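Local coordinates for glutathione S-transferase (Sphingobium chungbukense, PDB 6M1T), which probably transfers glutathione to electrophilic compounds, as a bacterial beta-class enzyme that binds glutathione, at residues A[160-165]-A[176-181]. Sequence-based numbering, arbitrary orientation.
Sequences VMLGWP and PNLGAY. With CYS (cysteine), chain D.
Leu178, in the first turn of helix 176-186, meets Leu162 of segment 160-165, with Leu178 CD1 4.0 Å from Leu162 CD2. The two leucine side chains cross at about a right angle and touch through one methyl of each. Leu133 of helix 119-139 touches both leucines in the all-helical C-terminal domain, and Asp137 OD1 accepts a hydrogen bond from Leu178 N. Leu178 O stands 3.5 Å from SG of the bound cysteine; across the contact, Leu162 CB lies 3.9 Å from the same sulfur. Gly179 adds backbone rather than side chain: its O approaches C of the ligand at 3.9 Å. One turn beyond Leu178, Tyr181 has CG anti to its backbone N (chi1 174°), which carries the ring toward Leu162; CD1 of the leucine meets it at the edge, near its plane, 4.0 Å from Tyr181 CD2. The phenol hydroxyl is hydrogen-bonded to Asp155, tying helix 176-186 to helix 153-162 as well. Between the segments themselves the chemistry is wholly apolar: the forked end of Leu162 reaches Leu178 with one methyl and Tyr181 with the other. The cysteine pocket, which shares no residue with the glutathione pocket, is therefore met here by aliphatic carbon and main-chain oxygens, not by side-chain polar groups.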
loop_
_atom_site.group_PDB
_atom_site.type_symbol
_atom_site.label_atom_id
_atom_site.label_comp_id
_atom_site.label_asym_id
_atom_site.label_seq_id
_atom_site.Cartn_x
_atom_site.Cartn_y
_atom_site.Cartn_z
ATOM N N VAL A 160 3.204 -2.304 15.331
ATOM C CA VAL A 160 2.458 -3.591 15.291
ATOM C C VAL A 160 3.273 -4.654 14.548
ATOM O O VAL A 160 3.454 -5.752 15.080
ATOM C CB VAL A 160 1.034 -3.432 14.739
ATOM C CG1 VAL A 160 0.407 -4.790 14.457
ATOM C CG2 VAL A 160 0.195 -2.616 15.687
ATOM N N MET A 161 3.777 -4.361 13.362
ATOM C CA MET A 161 4.576 -5.306 12.558
ATOM C C MET A 161 5.930 -5.627 13.224
ATOM O O MET A 161 6.400 -6.719 13.019
ATOM C CB MET A 161 4.769 -4.727 11.148
ATOM C CG MET A 161 3.426 -4.503 10.447
ATOM S SD MET A 161 3.715 -4.110 8.673
ATOM C CE MET A 161 2.561 -2.779 8.424
ATOM N N LEU A 162 6.510 -4.734 14.039
ATOM C CA LEU A 162 7.782 -5.024 14.781
ATOM C C LEU A 162 7.522 -6.028 15.898
ATOM O O LEU A 162 8.462 -6.707 16.314
ATOM C CB LEU A 162 8.380 -3.710 15.300
ATOM C CG LEU A 162 8.907 -2.773 14.224
ATOM C CD1 LEU A 162 9.513 -1.534 14.871
ATOM C CD2 LEU A 162 9.911 -3.429 13.333
ATOM N N GLY A 163 6.257 -6.245 16.265
ATOM C CA GLY A 163 5.874 -7.393 17.107
ATOM C C GLY A 163 5.900 -8.749 16.421
ATOM O O GLY A 163 5.748 -9.744 17.161
ATOM N N TRP A 164 6.058 -8.840 15.086
ATOM C CA TRP A 164 5.954 -10.125 14.342
ATOM C C TRP A 164 7.254 -10.932 14.259
ATOM O O TRP A 164 7.196 -12.147 14.374
ATOM C CB TRP A 164 5.405 -9.889 12.936
ATOM C CG TRP A 164 3.989 -9.424 12.957
ATOM C CD1 TRP A 164 3.104 -9.396 13.991
ATOM C CD2 TRP A 164 3.293 -8.910 11.813
ATOM N NE1 TRP A 164 1.890 -8.913 13.561
ATOM C CE2 TRP A 164 1.994 -8.574 12.233
ATOM C CE3 TRP A 164 3.691 -8.681 10.505
ATOM C CZ2 TRP A 164 1.055 -8.029 11.357
ATOM C CZ3 TRP A 164 2.784 -8.108 9.644
ATOM C CH2 TRP A 164 1.483 -7.804 10.064
ATOM N N PRO A 165 8.426 -10.330 14.019
ATOM C CA PRO A 165 9.658 -11.114 13.853
ATOM C C PRO A 165 9.886 -12.105 15.006
ATOM O O PRO A 165 10.337 -13.216 14.734
ATOM C CB PRO A 165 10.744 -10.038 13.802
ATOM C CG PRO A 165 10.047 -8.824 13.273
ATOM C CD PRO A 165 8.642 -8.897 13.825
ATOM N N PRO A 176 18.750 -2.387 17.739
ATOM C CA PRO A 176 18.490 -1.813 19.056
ATOM C C PRO A 176 17.753 -0.474 18.957
ATOM O O PRO A 176 17.134 -0.123 19.904
ATOM C CB PRO A 176 19.920 -1.649 19.633
ATOM C CG PRO A 176 20.761 -1.366 18.422
ATOM C CD PRO A 176 20.163 -2.261 17.341
ATOM N N ASN A 177 17.821 0.234 17.832
ATOM C CA ASN A 177 17.035 1.473 17.616
ATOM C C ASN A 177 15.547 1.077 17.489
ATOM O O ASN A 177 14.711 1.796 18.040
ATOM C CB ASN A 177 17.532 2.296 16.422
ATOM C CG ASN A 177 19.035 2.502 16.485
ATOM O OD1 ASN A 177 19.591 2.577 17.586
ATOM N ND2 ASN A 177 19.689 2.562 15.329
ATOM N N LEU A 178 15.251 -0.061 16.862
ATOM C CA LEU A 178 13.853 -0.585 16.773
ATOM C C LEU A 178 13.384 -0.971 18.174
ATOM O O LEU A 178 12.343 -0.455 18.550
ATOM C CB LEU A 178 13.788 -1.757 15.793
ATOM C CG LEU A 178 14.137 -1.400 14.349
ATOM C CD1 LEU A 178 13.853 -2.566 13.439
ATOM C CD2 LEU A 178 13.381 -0.179 13.854
ATOM N N GLY A 179 14.203 -1.729 18.938
ATOM C CA GLY A 179 13.999 -2.055 20.365
ATOM C C GLY A 179 13.566 -0.851 21.185
ATOM O O GLY A 179 12.507 -0.909 21.842
ATOM N N ALA A 180 14.346 0.224 21.182
ATOM C CA ALA A 180 14.056 1.439 21.982
ATOM C C ALA A 180 12.744 2.084 21.512
ATOM O O ALA A 180 11.971 2.608 22.337
ATOM C CB ALA A 180 15.207 2.405 21.850
ATOM N N TYR A 181 12.566 2.144 20.192
ATOM C CA TYR A 181 11.375 2.716 19.521
ATOM C C TYR A 181 10.149 1.980 20.066
ATOM O O TYR A 181 9.201 2.672 20.455
ATOM C CB TYR A 181 11.562 2.616 18.001
ATOM C CG TYR A 181 10.407 3.012 17.128
ATOM C CD1 TYR A 181 10.166 4.340 16.854
ATOM C CD2 TYR A 181 9.593 2.048 16.541
ATOM C CE1 TYR A 181 9.135 4.726 16.025
ATOM C CE2 TYR A 181 8.576 2.412 15.678
ATOM C CZ TYR A 181 8.340 3.747 15.436
ATOM O OH TYR A 181 7.362 4.152 14.593
HETATM N N CYS D . 9.989 -6.742 21.051
HETATM C CA CYS D . 10.660 -5.522 20.504
HETATM C C CYS D . 10.808 -4.465 21.611
HETATM O O CYS D . 9.830 -4.290 22.382
HETATM C CB CYS D . 9.881 -4.991 19.304
HETATM S SG CYS D . 10.623 -3.552 18.475
#